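Local coordinates for acetyl-CoA hydrolase/transferase family protein (Porphyromonas gingivalis, PDB 2NVV) that probably hydrolyses acetyl-CoA or passes its coenzyme A to another carboxylate, and binds zinc ions between its two subunits, at residues S24-A29 with G304-V309; D121-E126 with R150-I155; Y335-E340 with S379-R384; G360-T365 with H412-H417. All coordinates share one frame; numbering follows the deposited sequence.

Contact 2 is a buried parallel strand pair in the N-terminal sheet. Contact 1 continues from it: Ser24 OG, just after strand 20-23, accepts a hydrogen bond from Glu126 N. Contact 1 pairs an N-terminal loop with 304-309 through a ring, a sulfur and hydroxyls, and is only partly buried. Contact 3 touches contact 1 where Cys305 packs on Ser336, and both lie near Glu284, the predicted catalytic residue. Contact 3 is buried, with no hydrogen bond between its segments. Contact 4, also buried, meets contact 3 at His414 and Ser379. Its chemistry is the most polar, with backbone bonds, carboxylates and zinc. Contacts 3 and 4 also reach the second subunit.

Contact 1 of 4, residues S24-A29 with G304-V309; sequences SGFTPA and GCSLSV
Phe26 and Ser306 bring the two backbones together, with 5.7 Å between Phe26 CA and Ser306 CA. A second approach joins Ala29 and Ser308, 5.8 Å from CA to CA. No backbone hydrogen bond crosses. Residues 24-29 form a loop after strand 20-23, closed on itself by a hydrogen bond from Phe26 N to Ala29 O. Residues 304-309 pass through the short strand 306-307. The Phe26 ring takes Cys305 over one face. Cys305 SG lies 3.8 Å from the centroid of the Phe26 ring, 24° off the normal and shifted toward the rim, a Cys sulfur-aromatic contact. Cys305 CB sits over the same ring in a CH-pi contact. Phe26 CG lies opposite the backbone N (chi1 -166°), which carries the ring across to Cys305. Ser306 OG comes to the ring edge, in its plane, 3.7 Å from Phe26 CD2. This junction joins the N-terminal part of the fold to the region of Glu284, predicted to carry the CoA thioester intermediate. The Phe26 side chain is about 4 Å from that of Glu284, and Cys305 shares a backbone hydrogen bond with Glu284. Beyond the ring the contact turns polar. Thr27 OG1 accepts from Ala29 N in an ST turn and meets Ser308 OG at 2.8 Å. Ser308 OG also shares a 3.1 Å hydrogen bond with Ser306 OG. Ala29 CB packs 3.9 Å from Leu307 O.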
loop_
_atom_site.group_PDB
_atom_site.type_symbol
_atom_site.label_atom_id
_atom_site.label_comp_id
_atom_site.label_asym_id
_atom_site.label_seq_id
_atom_site.Cartn_x
_atom_site.Cartn_y
_atom_site.Cartn_z
ATOM N N SER A 24 22.896 11.721 -6.527
ATOM C CA SER A 24 22.285 11.192 -7.744
ATOM C C SER A 24 22.421 9.674 -7.816
ATOM O O SER A 24 23.057 9.050 -6.960
ATOM C CB SER A 24 22.954 11.801 -8.975
ATOM O OG SER A 24 24.303 11.363 -9.084
ATOM N N GLY A 25 21.810 9.080 -8.836
ATOM C CA GLY A 25 21.898 7.639 -9.012
ATOM C C GLY A 25 20.872 6.778 -8.303
ATOM O O GLY A 25 20.074 7.255 -7.508
ATOM N N PHE A 26 20.898 5.490 -8.624
ATOM C CA PHE A 26 20.007 4.506 -8.022
ATOM C C PHE A 26 20.866 3.251 -7.978
ATOM O O PHE A 26 21.188 2.689 -9.020
ATOM C CB PHE A 26 18.789 4.290 -8.908
ATOM C CG PHE A 26 17.673 3.557 -8.230
ATOM C CD1 PHE A 26 16.903 4.186 -7.262
ATOM C CD2 PHE A 26 17.386 2.245 -8.576
ATOM C CE1 PHE A 26 15.851 3.514 -6.648
ATOM C CE2 PHE A 26 16.346 1.557 -7.977
ATOM C CZ PHE A 26 15.569 2.185 -7.011
ATOM N N THR A 27 21.214 2.822 -6.768
ATOM C CA THR A 27 22.116 1.701 -6.527
ATOM C C THR A 27 23.437 2.373 -6.875
ATOM O O THR A 27 23.432 3.482 -7.401
ATOM C CB THR A 27 21.908 0.482 -7.478
ATOM O OG1 THR A 27 22.557 0.725 -8.732
ATOM C CG2 THR A 27 20.434 0.207 -7.702
ATOM N N PRO A 28 24.581 1.730 -6.589
ATOM C CA PRO A 28 25.858 2.369 -6.924
ATOM C C PRO A 28 25.819 3.097 -8.267
ATOM O O PRO A 28 26.393 4.176 -8.412
ATOM C CB PRO A 28 26.829 1.199 -6.930
ATOM C CG PRO A 28 26.312 0.366 -5.833
ATOM C CD PRO A 28 24.803 0.369 -6.075
ATOM N N ALA A 29 25.134 2.508 -9.241
ATOM C CA ALA A 29 25.014 3.098 -10.576
ATOM C C ALA A 29 24.467 4.538 -10.556
ATOM O O ALA A 29 23.409 4.801 -9.968
ATOM C CB ALA A 29 24.125 2.211 -11.459
ATOM N N GLY A 304 13.328 1.209 -16.317
ATOM C CA GLY A 304 13.830 1.059 -14.968
ATOM C C GLY A 304 14.308 2.381 -14.407
ATOM O O GLY A 304 14.082 3.433 -15.001
ATOM N N CYS A 305 14.970 2.333 -13.258
ATOM C CA CYS A 305 15.492 3.540 -12.635
ATOM C C CYS A 305 17.006 3.539 -12.748
ATOM O O CYS A 305 17.652 4.570 -12.614
ATOM C CB CYS A 305 15.093 3.598 -11.165
ATOM S SG CYS A 305 15.421 5.179 -10.388
ATOM N N SER A 306 17.571 2.364 -12.991
ATOM C CA SER A 306 19.014 2.244 -13.126
ATOM C C SER A 306 19.392 1.037 -13.960
ATOM O O SER A 306 18.649 0.064 -14.053
ATOM C CB SER A 306 19.668 2.100 -11.755
ATOM O OG SER A 306 19.463 0.789 -11.249
ATOM N N LEU A 307 20.560 1.120 -14.575
ATOM C CA LEU A 307 21.091 0.032 -15.374
ATOM C C LEU A 307 22.273 -0.426 -14.537
ATOM O O LEU A 307 23.378 0.107 -14.658
ATOM C CB LEU A 307 21.566 0.538 -16.741
ATOM C CG LEU A 307 22.135 -0.495 -17.718
ATOM C CD1 LEU A 307 21.076 -1.494 -18.104
ATOM C CD2 LEU A 307 22.647 0.221 -18.951
ATOM N N SER A 308 22.017 -1.384 -13.656
ATOM C CA SER A 308 23.049 -1.906 -12.778
ATOM C C SER A 308 23.639 -3.178 -13.356
ATOM O O SER A 308 23.266 -4.278 -12.954
ATOM C CB SER A 308 22.459 -2.177 -11.398
ATOM O OG SER A 308 21.969 -0.978 -10.825
ATOM N N VAL A 309 24.570 -3.018 -14.291
ATOM C CA VAL A 309 25.198 -4.159 -14.947
ATOM C C VAL A 309 26.707 -4.228 -14.730
ATOM O O VAL A 309 27.329 -3.241 -14.347
ATOM C CB VAL A 309 24.921 -4.131 -16.457
ATOM C CG1 VAL A 309 23.418 -4.189 -16.704
ATOM C CG2 VAL A 309 25.534 -2.877 -17.071
#

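Contact 2 of 4, residues D121-E126 with R150-I155; sequences DVAIIE and RLADRI
Val122 and Arg154 are bridge partners with side chains on one face of the sheet that cross at a slant. Val122 CB is 3.9 Å from Arg154 CG. The Arg154 chain is extended from CG to NE, and one face of its guanidinium meets Val122 CG1 and Asp121 O. Outside partners fix that guanidinium: NE donates to Phe14 O, and NH2 makes a salt bridge with Asp19. The Asp121 and Asp153 side chains run alongside and point the same way, their carboxylate planes 71° apart. Their OD1 atoms are 4.0 Å from each other, and Lys119 makes long, weak ion pairs with both, which may ease the repulsion. Asp121 OD2 accepts from Asn20 N. On the other face Ala123 CB touches Ala152 CB at 3.7 Å, and the Ile125 and Ile155 side chains cross, Ile125 CD1 lying 4.0 Å from Ile155 CG2. Asp121 O takes two donors: Arg154 N at 3.2 Å lies in its carbonyl plane, while Asp153 N at 3.0 Å comes from well above it. Ala123 N donates to Arg154 O at 3.0 Å. The Ile125 and Ile155 face is covered by helix 145-151, through Cys149. Strand 122-127, this helix and strand 154-160 make a beta-alpha-beta crossover between neighbouring strands of the parallel N-terminal sheet, in keeping with its Rossmann-like family.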
loop_
_atom_site.group_PDB
_atom_site.type_symbol
_atom_site.label_atom_id
_atom_site.label_comp_id
_atom_site.label_asym_id
_atom_site.label_seq_id
_atom_site.Cartn_x
_atom_site.Cartn_y
_atom_site.Cartn_z
ATOM N N ASP A 121 20.583 21.180 0.893
ATOM C CA ASP A 121 21.614 22.198 0.764
ATOM C C ASP A 121 22.461 22.048 -0.493
ATOM O O ASP A 121 22.679 23.002 -1.236
ATOM C CB ASP A 121 22.501 22.172 2.002
ATOM C CG ASP A 121 21.768 22.631 3.231
ATOM O OD1 ASP A 121 21.479 23.840 3.332
ATOM O OD2 ASP A 121 21.468 21.781 4.087
ATOM N N VAL A 122 22.942 20.840 -0.728
ATOM C CA VAL A 122 23.744 20.585 -1.906
ATOM C C VAL A 122 23.383 19.234 -2.518
ATOM O O VAL A 122 22.859 18.335 -1.841
ATOM C CB VAL A 122 25.277 20.676 -1.569
ATOM C CG1 VAL A 122 25.495 20.500 -0.073
ATOM C CG2 VAL A 122 26.064 19.642 -2.330
ATOM N N ALA A 123 23.625 19.127 -3.824
ATOM C CA ALA A 123 23.367 17.910 -4.569
ATOM C C ALA A 123 24.677 17.495 -5.222
ATOM O O ALA A 123 25.300 18.294 -5.929
ATOM C CB ALA A 123 22.311 18.166 -5.632
ATOM N N ILE A 124 25.117 16.266 -4.954
ATOM C CA ILE A 124 26.336 15.753 -5.574
ATOM C C ILE A 124 25.828 14.798 -6.650
ATOM O O ILE A 124 25.087 13.870 -6.341
ATOM C CB ILE A 124 27.210 14.939 -4.602
ATOM C CG1 ILE A 124 27.248 15.589 -3.214
ATOM C CG2 ILE A 124 28.611 14.812 -5.175
ATOM C CD1 ILE A 124 27.971 16.886 -3.136
ATOM N N ILE A 125 26.207 15.018 -7.906
ATOM C CA ILE A 125 25.738 14.146 -8.973
ATOM C C ILE A 125 26.835 13.654 -9.914
ATOM O O ILE A 125 27.833 14.335 -10.126
ATOM C CB ILE A 125 24.652 14.851 -9.818
ATOM C CG1 ILE A 125 25.234 16.092 -10.494
ATOM C CG2 ILE A 125 23.489 15.255 -8.936
ATOM C CD1 ILE A 125 24.266 16.815 -11.421
ATOM N N GLU A 126 26.664 12.449 -10.451
ATOM C CA GLU A 126 27.621 11.919 -11.418
ATOM C C GLU A 126 27.004 12.163 -12.796
ATOM O O GLU A 126 25.831 11.885 -13.020
ATOM C CB GLU A 126 27.873 10.429 -11.224
ATOM C CG GLU A 126 28.883 9.914 -12.226
ATOM C CD GLU A 126 29.153 8.444 -12.103
ATOM O OE1 GLU A 126 30.266 8.095 -11.662
ATOM O OE2 GLU A 126 28.250 7.645 -12.451
ATOM N N ARG A 150 16.745 20.395 -8.420
ATOM C CA ARG A 150 15.802 21.497 -8.361
ATOM C C ARG A 150 15.813 22.172 -6.994
ATOM O O ARG A 150 15.883 23.400 -6.899
ATOM C CB ARG A 150 14.383 21.000 -8.656
ATOM C CG ARG A 150 13.342 22.080 -8.488
ATOM C CD ARG A 150 12.019 21.548 -7.960
ATOM N NE ARG A 150 11.086 21.200 -9.031
ATOM C CZ ARG A 150 9.791 21.506 -9.012
ATOM N NH1 ARG A 150 9.282 22.172 -7.977
ATOM N NH2 ARG A 150 9.000 21.138 -10.019
ATOM N N LEU A 151 15.754 21.359 -5.941
ATOM C CA LEU A 151 15.713 21.850 -4.571
ATOM C C LEU A 151 17.027 22.299 -3.927
ATOM O O LEU A 151 16.997 23.084 -2.981
ATOM C CB LEU A 151 15.081 20.781 -3.681
ATOM C CG LEU A 151 13.570 20.717 -3.432
ATOM C CD1 LEU A 151 12.785 21.295 -4.591
ATOM C CD2 LEU A 151 13.202 19.252 -3.164
ATOM N N ALA A 152 18.164 21.800 -4.415
ATOM C CA ALA A 152 19.472 22.141 -3.840
ATOM C C ALA A 152 19.906 23.578 -4.046
ATOM O O ALA A 152 19.629 24.173 -5.079
ATOM C CB ALA A 152 20.548 21.206 -4.385
ATOM N N ASP A 153 20.597 24.125 -3.048
ATOM C CA ASP A 153 21.114 25.485 -3.107
ATOM C C ASP A 153 22.316 25.516 -4.058
ATOM O O ASP A 153 22.508 26.470 -4.815
ATOM C CB ASP A 153 21.564 25.936 -1.721
ATOM C CG ASP A 153 20.411 26.323 -0.822
ATOM O OD1 ASP A 153 20.634 26.410 0.406
ATOM O OD2 ASP A 153 19.293 26.556 -1.334
ATOM N N ARG A 154 23.133 24.470 -3.999
ATOM C CA ARG A 154 24.305 24.371 -4.860
ATOM C C ARG A 154 24.512 22.935 -5.315
ATOM O O ARG A 154 24.150 21.988 -4.611
ATOM C CB ARG A 154 25.547 24.899 -4.138
ATOM C CG ARG A 154 25.663 24.433 -2.710
ATOM C CD ARG A 154 26.791 25.142 -1.964
ATOM N NE ARG A 154 26.938 24.609 -0.609
ATOM C CZ ARG A 154 26.048 24.781 0.357
ATOM N NH1 ARG A 154 24.950 25.482 0.118
ATOM N NH2 ARG A 154 26.232 24.233 1.550
ATOM N N ILE A 155 25.082 22.782 -6.510
ATOM C CA ILE A 155 25.313 21.466 -7.095
ATOM C C ILE A 155 26.776 21.180 -7.361
ATOM O O ILE A 155 27.491 22.019 -7.900
ATOM C CB ILE A 155 24.551 21.319 -8.423
ATOM C CG1 ILE A 155 23.051 21.494 -8.179
ATOM C CG2 ILE A 155 24.849 19.964 -9.053
ATOM C CD1 ILE A 155 22.222 21.521 -9.436
#

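Contact 3 of 4, residues Y335-E340 with S379-R384; sequences YSNNPE and SGDFTR
Asn337, Asp381 and Phe382 meet in the wall around Glu284, the predicted catalytic residue. The start of helix 379-385, just after the predicted CoA-binding Gly378, packs against the break between helices 333-336 and 339-345. Asn337 lies at that break. Its amide is held at two ends. OD1 of Asn337 accepts from Ser336 OG at 2.7 Å, with the donor tilted 24° from the carbonyl plane, and ND2 donates to Glu284 OE2. These bonds are consistent with the way round the amide is modelled. The Phe382 ring crosses this amide obliquely, their planes 58° apart, with Phe382 CE2 3.5 Å from Asn337 ND2. Phe382 CZ also reaches Ser336 O, at 3.4 Å. The Phe382 ring is swung to the side of its own backbone N (chi1 -73°), which turns it toward the helix break. Asp381 leans its CB on Asn337 O, 3.3 Å away. Its carboxylate meets the Asn337 CB, and OD1 is hydrogen-bonded to Ser106 OG. No hydrogen bond joins the two segments. Asn338 is the N-cap of the next helix, its OD1 accepting from Glu340 N at 2.8 Å. Beyond the contact, Phe382 packs on strand 348-352 and Thr383 on strand 389-392. On the dimer side, Arg384 NH2 is hydrogen-bonded to Gly380 O of the second subunit.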
loop_
_atom_site.group_PDB
_atom_site.type_symbol
_atom_site.label_atom_id
_atom_site.label_comp_id
_atom_site.label_asym_id
_atom_site.label_seq_id
_atom_site.Cartn_x
_atom_site.Cartn_y
_atom_site.Cartn_z
ATOM N N TYR A 335 8.791 7.827 -11.096
ATOM C CA TYR A 335 8.050 7.261 -12.219
ATOM C C TYR A 335 8.229 5.758 -12.382
ATOM O O TYR A 335 7.264 5.050 -12.613
ATOM C CB TYR A 335 8.437 7.956 -13.510
ATOM C CG TYR A 335 7.934 9.374 -13.587
ATOM C CD1 TYR A 335 8.647 10.427 -13.008
ATOM C CD2 TYR A 335 6.724 9.661 -14.223
ATOM C CE1 TYR A 335 8.166 11.727 -13.065
ATOM C CE2 TYR A 335 6.235 10.952 -14.281
ATOM C CZ TYR A 335 6.954 11.983 -13.705
ATOM O OH TYR A 335 6.452 13.260 -13.783
ATOM N N SER A 336 9.456 5.268 -12.258
ATOM C CA SER A 336 9.712 3.840 -12.394
ATOM C C SER A 336 8.931 2.999 -11.367
ATOM O O SER A 336 8.581 1.847 -11.633
ATOM C CB SER A 336 11.218 3.551 -12.272
ATOM O OG SER A 336 11.693 3.760 -10.954
ATOM N N ASN A 337 8.650 3.584 -10.208
ATOM C CA ASN A 337 7.934 2.891 -9.132
ATOM C C ASN A 337 6.564 3.482 -8.861
ATOM O O ASN A 337 5.971 3.210 -7.829
ATOM C CB ASN A 337 8.734 2.972 -7.824
ATOM C CG ASN A 337 10.075 2.288 -7.909
ATOM O OD1 ASN A 337 10.732 2.295 -8.952
ATOM N ND2 ASN A 337 10.499 1.703 -6.801
ATOM N N ASN A 338 6.048 4.273 -9.785
ATOM C CA ASN A 338 4.768 4.923 -9.555
ATOM C C ASN A 338 3.533 4.026 -9.515
ATOM O O ASN A 338 3.266 3.271 -10.440
ATOM C CB ASN A 338 4.563 6.035 -10.586
ATOM C CG ASN A 338 3.523 7.046 -10.147
ATOM O OD1 ASN A 338 2.322 6.775 -10.177
ATOM N ND2 ASN A 338 3.980 8.209 -9.717
ATOM N N PRO A 339 2.763 4.103 -8.419
ATOM C CA PRO A 339 1.540 3.316 -8.231
ATOM C C PRO A 339 0.583 3.472 -9.411
ATOM O O PRO A 339 0.015 2.503 -9.896
ATOM C CB PRO A 339 0.967 3.890 -6.938
ATOM C CG PRO A 339 2.216 4.235 -6.149
ATOM C CD PRO A 339 3.089 4.877 -7.201
ATOM N N GLU A 340 0.414 4.705 -9.869
ATOM C CA GLU A 340 -0.459 5.010 -11.006
ATOM C C GLU A 340 -0.038 4.229 -12.260
ATOM O O GLU A 340 -0.864 3.582 -12.907
ATOM C CB GLU A 340 -0.416 6.515 -11.299
ATOM C CG GLU A 340 -1.300 6.980 -12.447
ATOM C CD GLU A 340 -1.209 8.481 -12.709
ATOM O OE1 GLU A 340 -1.207 9.266 -11.744
ATOM O OE2 GLU A 340 -1.155 8.882 -13.887
ATOM N N SER A 379 9.390 -2.572 -3.006
ATOM C CA SER A 379 8.548 -3.763 -2.934
ATOM C C SER A 379 7.112 -3.405 -2.590
ATOM O O SER A 379 6.189 -4.083 -3.020
ATOM C CB SER A 379 9.094 -4.759 -1.910
ATOM O OG SER A 379 9.127 -4.201 -0.621
ATOM N N GLY A 380 6.929 -2.342 -1.809
ATOM C CA GLY A 380 5.595 -1.901 -1.456
ATOM C C GLY A 380 4.932 -1.199 -2.637
ATOM O O GLY A 380 3.780 -1.489 -2.964
ATOM N N ASP A 381 5.646 -0.273 -3.282
ATOM C CA ASP A 381 5.106 0.447 -4.442
ATOM C C ASP A 381 4.577 -0.542 -5.480
ATOM O O ASP A 381 3.501 -0.358 -6.037
ATOM C CB ASP A 381 6.187 1.311 -5.113
ATOM C CG ASP A 381 6.667 2.461 -4.238
ATOM O OD1 ASP A 381 5.838 3.252 -3.747
ATOM O OD2 ASP A 381 7.893 2.590 -4.051
ATOM N N PHE A 382 5.352 -1.589 -5.734
ATOM C CA PHE A 382 4.994 -2.601 -6.703
ATOM C C PHE A 382 3.944 -3.601 -6.211
ATOM O O PHE A 382 2.826 -3.647 -6.726
ATOM C CB PHE A 382 6.261 -3.320 -7.138
ATOM C CG PHE A 382 7.131 -2.497 -8.042
ATOM C CD1 PHE A 382 6.773 -2.276 -9.365
ATOM C CD2 PHE A 382 8.300 -1.916 -7.563
ATOM C CE1 PHE A 382 7.560 -1.496 -10.190
ATOM C CE2 PHE A 382 9.090 -1.131 -8.388
ATOM C CZ PHE A 382 8.717 -0.923 -9.703
ATOM N N THR A 383 4.306 -4.398 -5.214
ATOM C CA THR A 383 3.396 -5.400 -4.646
ATOM C C THR A 383 1.962 -4.897 -4.491
ATOM O O THR A 383 1.015 -5.517 -4.983
ATOM C CB THR A 383 3.864 -5.861 -3.252
ATOM O OG1 THR A 383 5.164 -6.450 -3.352
ATOM C CG2 THR A 383 2.903 -6.866 -2.679
ATOM N N ARG A 384 1.820 -3.773 -3.796
ATOM C CA ARG A 384 0.518 -3.182 -3.540
ATOM C C ARG A 384 -0.328 -2.913 -4.782
ATOM O O ARG A 384 -1.536 -3.154 -4.768
ATOM C CB ARG A 384 0.677 -1.888 -2.741
ATOM C CG ARG A 384 -0.623 -1.111 -2.559
ATOM C CD ARG A 384 -1.628 -1.877 -1.722
ATOM N NE ARG A 384 -1.371 -1.714 -0.290
ATOM C CZ ARG A 384 -1.764 -0.662 0.431
ATOM N NH1 ARG A 384 -1.486 -0.595 1.728
ATOM N NH2 ARG A 384 -2.454 0.314 -0.144
#

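Contact 4 of 4, residues G360-T365 with H412-H417; sequences GNINST and HDHSEH. With ZN (zinc ion), chain G; ZN (zinc ion), chain H.
Ile362 and His414 hold the tight centre, an antiparallel hydrogen-bonded pair. Ile362 N donates to His414 O at 2.9 Å. Ile362 O accepts from both Asp413 N and His414 N, a classic beta bulge. The Ile362 side chain slants across that of His414, with Ile362 CG2 3.5 Å from His414 ND1, and Ser364 OG lies at the ring's edge, in its plane. Asp413 is also gripped. Its OD2 accepts from Ser364 N with the anti lone pair, at 2.8 Å, and from Thr365 OG1 with the syn one. The other end is looser. Glu416 N makes a weak hydrogen bond to Asn361 OD1, at 3.1 Å, and Ser415 is partly exposed. Asn361 ND2 is hydrogen-bonded to Asp357 OD1. One zinc ion takes Asp413 OD1 at 2.5 Å, two waters, His411, and Glu416 and His417 of the second subunit. Thr365 OG1 accepts from one of these waters. The other zinc takes Glu416 OE1, His417 NE2 at 2.1 Å, a water, and His411 and Asp413 of the second subunit. Glu416 OE2 makes a salt bridge with Arg439. Each zinc therefore ties the subunits together, and the bonds to Asp413 OD2 would hold OD1 toward the metal.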
loop_
_atom_site.group_PDB
_atom_site.type_symbol
_atom_site.label_atom_id
_atom_site.label_comp_id
_atom_site.label_asym_id
_atom_site.label_seq_id
_atom_site.Cartn_x
_atom_site.Cartn_y
_atom_site.Cartn_z
ATOM N N GLY A 360 0.084 -15.171 4.805
ATOM C CA GLY A 360 0.412 -14.340 3.658
ATOM C C GLY A 360 1.092 -13.015 3.910
ATOM O O GLY A 360 1.166 -12.180 3.010
ATOM N N ASN A 361 1.584 -12.808 5.122
ATOM C CA ASN A 361 2.253 -11.561 5.461
ATOM C C ASN A 361 3.735 -11.739 5.184
ATOM O O ASN A 361 4.289 -12.811 5.427
ATOM C CB ASN A 361 2.004 -11.233 6.930
ATOM C CG ASN A 361 0.534 -11.092 7.238
ATOM O OD1 ASN A 361 -0.081 -10.075 6.926
ATOM N ND2 ASN A 361 -0.045 -12.128 7.829
ATOM N N ILE A 362 4.372 -10.687 4.674
ATOM C CA ILE A 362 5.789 -10.752 4.330
ATOM C C ILE A 362 6.676 -9.741 5.067
ATOM O O ILE A 362 6.304 -8.592 5.275
ATOM C CB ILE A 362 5.993 -10.574 2.779
ATOM C CG1 ILE A 362 5.820 -11.914 2.060
ATOM C CG2 ILE A 362 7.396 -10.056 2.467
ATOM C CD1 ILE A 362 4.458 -12.483 2.106
ATOM N N ASN A 363 7.856 -10.215 5.458
ATOM C CA ASN A 363 8.869 -9.414 6.128
ATOM C C ASN A 363 9.995 -9.355 5.110
ATOM O O ASN A 363 10.494 -10.393 4.663
ATOM C CB ASN A 363 9.360 -10.117 7.397
ATOM C CG ASN A 363 10.570 -9.442 8.023
ATOM O OD1 ASN A 363 11.108 -8.480 7.496
ATOM N ND2 ASN A 363 11.003 -9.958 9.155
ATOM N N SER A 364 10.380 -8.153 4.704
ATOM C CA SER A 364 11.467 -8.045 3.743
ATOM C C SER A 364 12.563 -7.110 4.216
ATOM O O SER A 364 13.386 -6.662 3.417
ATOM C CB SER A 364 10.942 -7.602 2.363
ATOM O OG SER A 364 9.880 -6.683 2.445
ATOM N N THR A 365 12.613 -6.852 5.521
ATOM C CA THR A 365 13.608 -5.935 6.046
ATOM C C THR A 365 14.276 -6.250 7.389
ATOM O O THR A 365 15.471 -6.003 7.544
ATOM C CB THR A 365 13.011 -4.510 6.149
ATOM O OG1 THR A 365 11.780 -4.567 6.879
ATOM C CG2 THR A 365 12.736 -3.936 4.784
ATOM N N HIS A 412 6.322 -6.833 9.891
ATOM C CA HIS A 412 5.418 -6.779 8.752
ATOM C C HIS A 412 5.723 -5.653 7.767
ATOM O O HIS A 412 5.661 -4.477 8.109
ATOM C CB HIS A 412 3.970 -6.631 9.227
ATOM C CG HIS A 412 3.459 -7.797 10.019
ATOM N ND1 HIS A 412 2.363 -8.541 9.628
ATOM C CD2 HIS A 412 3.883 -8.335 11.185
ATOM C CE1 HIS A 412 2.136 -9.489 10.519
ATOM N NE2 HIS A 412 3.043 -9.387 11.474
ATOM N N ASP A 413 6.046 -6.033 6.535
ATOM C CA ASP A 413 6.306 -5.073 5.471
ATOM C C ASP A 413 5.171 -5.112 4.447
ATOM O O ASP A 413 4.816 -4.080 3.864
ATOM C CB ASP A 413 7.646 -5.361 4.800
ATOM C CG ASP A 413 8.809 -4.889 5.629
ATOM O OD1 ASP A 413 8.759 -3.731 6.087
ATOM O OD2 ASP A 413 9.775 -5.657 5.824
ATOM N N HIS A 414 4.597 -6.297 4.233
ATOM C CA HIS A 414 3.477 -6.451 3.300
ATOM C C HIS A 414 2.402 -7.286 3.978
ATOM O O HIS A 414 2.712 -8.282 4.616
ATOM C CB HIS A 414 3.963 -7.103 2.006
ATOM C CG HIS A 414 5.160 -6.423 1.419
ATOM N ND1 HIS A 414 6.452 -6.755 1.772
ATOM C CD2 HIS A 414 5.259 -5.364 0.582
ATOM C CE1 HIS A 414 7.295 -5.929 1.180
ATOM N NE2 HIS A 414 6.597 -5.075 0.453
ATOM N N SER A 415 1.145 -6.873 3.852
ATOM C CA SER A 415 0.050 -7.573 4.500
ATOM C C SER A 415 -0.733 -8.559 3.631
ATOM O O SER A 415 -0.625 -8.562 2.395
ATOM C CB SER A 415 -0.938 -6.571 5.085
ATOM O OG SER A 415 -1.840 -6.127 4.093
ATOM N N GLU A 416 -1.530 -9.382 4.313
ATOM C CA GLU A 416 -2.374 -10.392 3.693
ATOM C C GLU A 416 -3.233 -9.815 2.573
ATOM O O GLU A 416 -3.628 -10.528 1.654
ATOM C CB GLU A 416 -3.288 -11.014 4.757
ATOM C CG GLU A 416 -4.102 -9.995 5.555
ATOM C CD GLU A 416 -5.145 -10.651 6.447
ATOM O OE1 GLU A 416 -5.732 -9.960 7.310
ATOM O OE2 GLU A 416 -5.384 -11.862 6.279
ATOM N N HIS A 417 -3.520 -8.522 2.662
ATOM C CA HIS A 417 -4.353 -7.837 1.680
ATOM C C HIS A 417 -3.591 -7.450 0.424
ATOM O O HIS A 417 -4.191 -7.062 -0.572
ATOM C CB HIS A 417 -4.947 -6.569 2.296
ATOM C CG HIS A 417 -5.613 -6.799 3.613
ATOM N ND1 HIS A 417 -6.796 -7.496 3.736
ATOM C CD2 HIS A 417 -5.231 -6.481 4.872
ATOM C CE1 HIS A 417 -7.114 -7.603 5.013
ATOM N NE2 HIS A 417 -6.180 -6.995 5.723
HETATM ZN ZN ZN G . -5.777 -7.454 7.696
HETATM ZN ZN ZN H . 9.097 -1.987 7.822
HETATM O O HOH W 1 11.458 -2.051 7.450
HETATM O O HOH W 2 -3.398 -7.243 7.420
HETATM O O HOH W 3 6.919 -2.010 7.847
#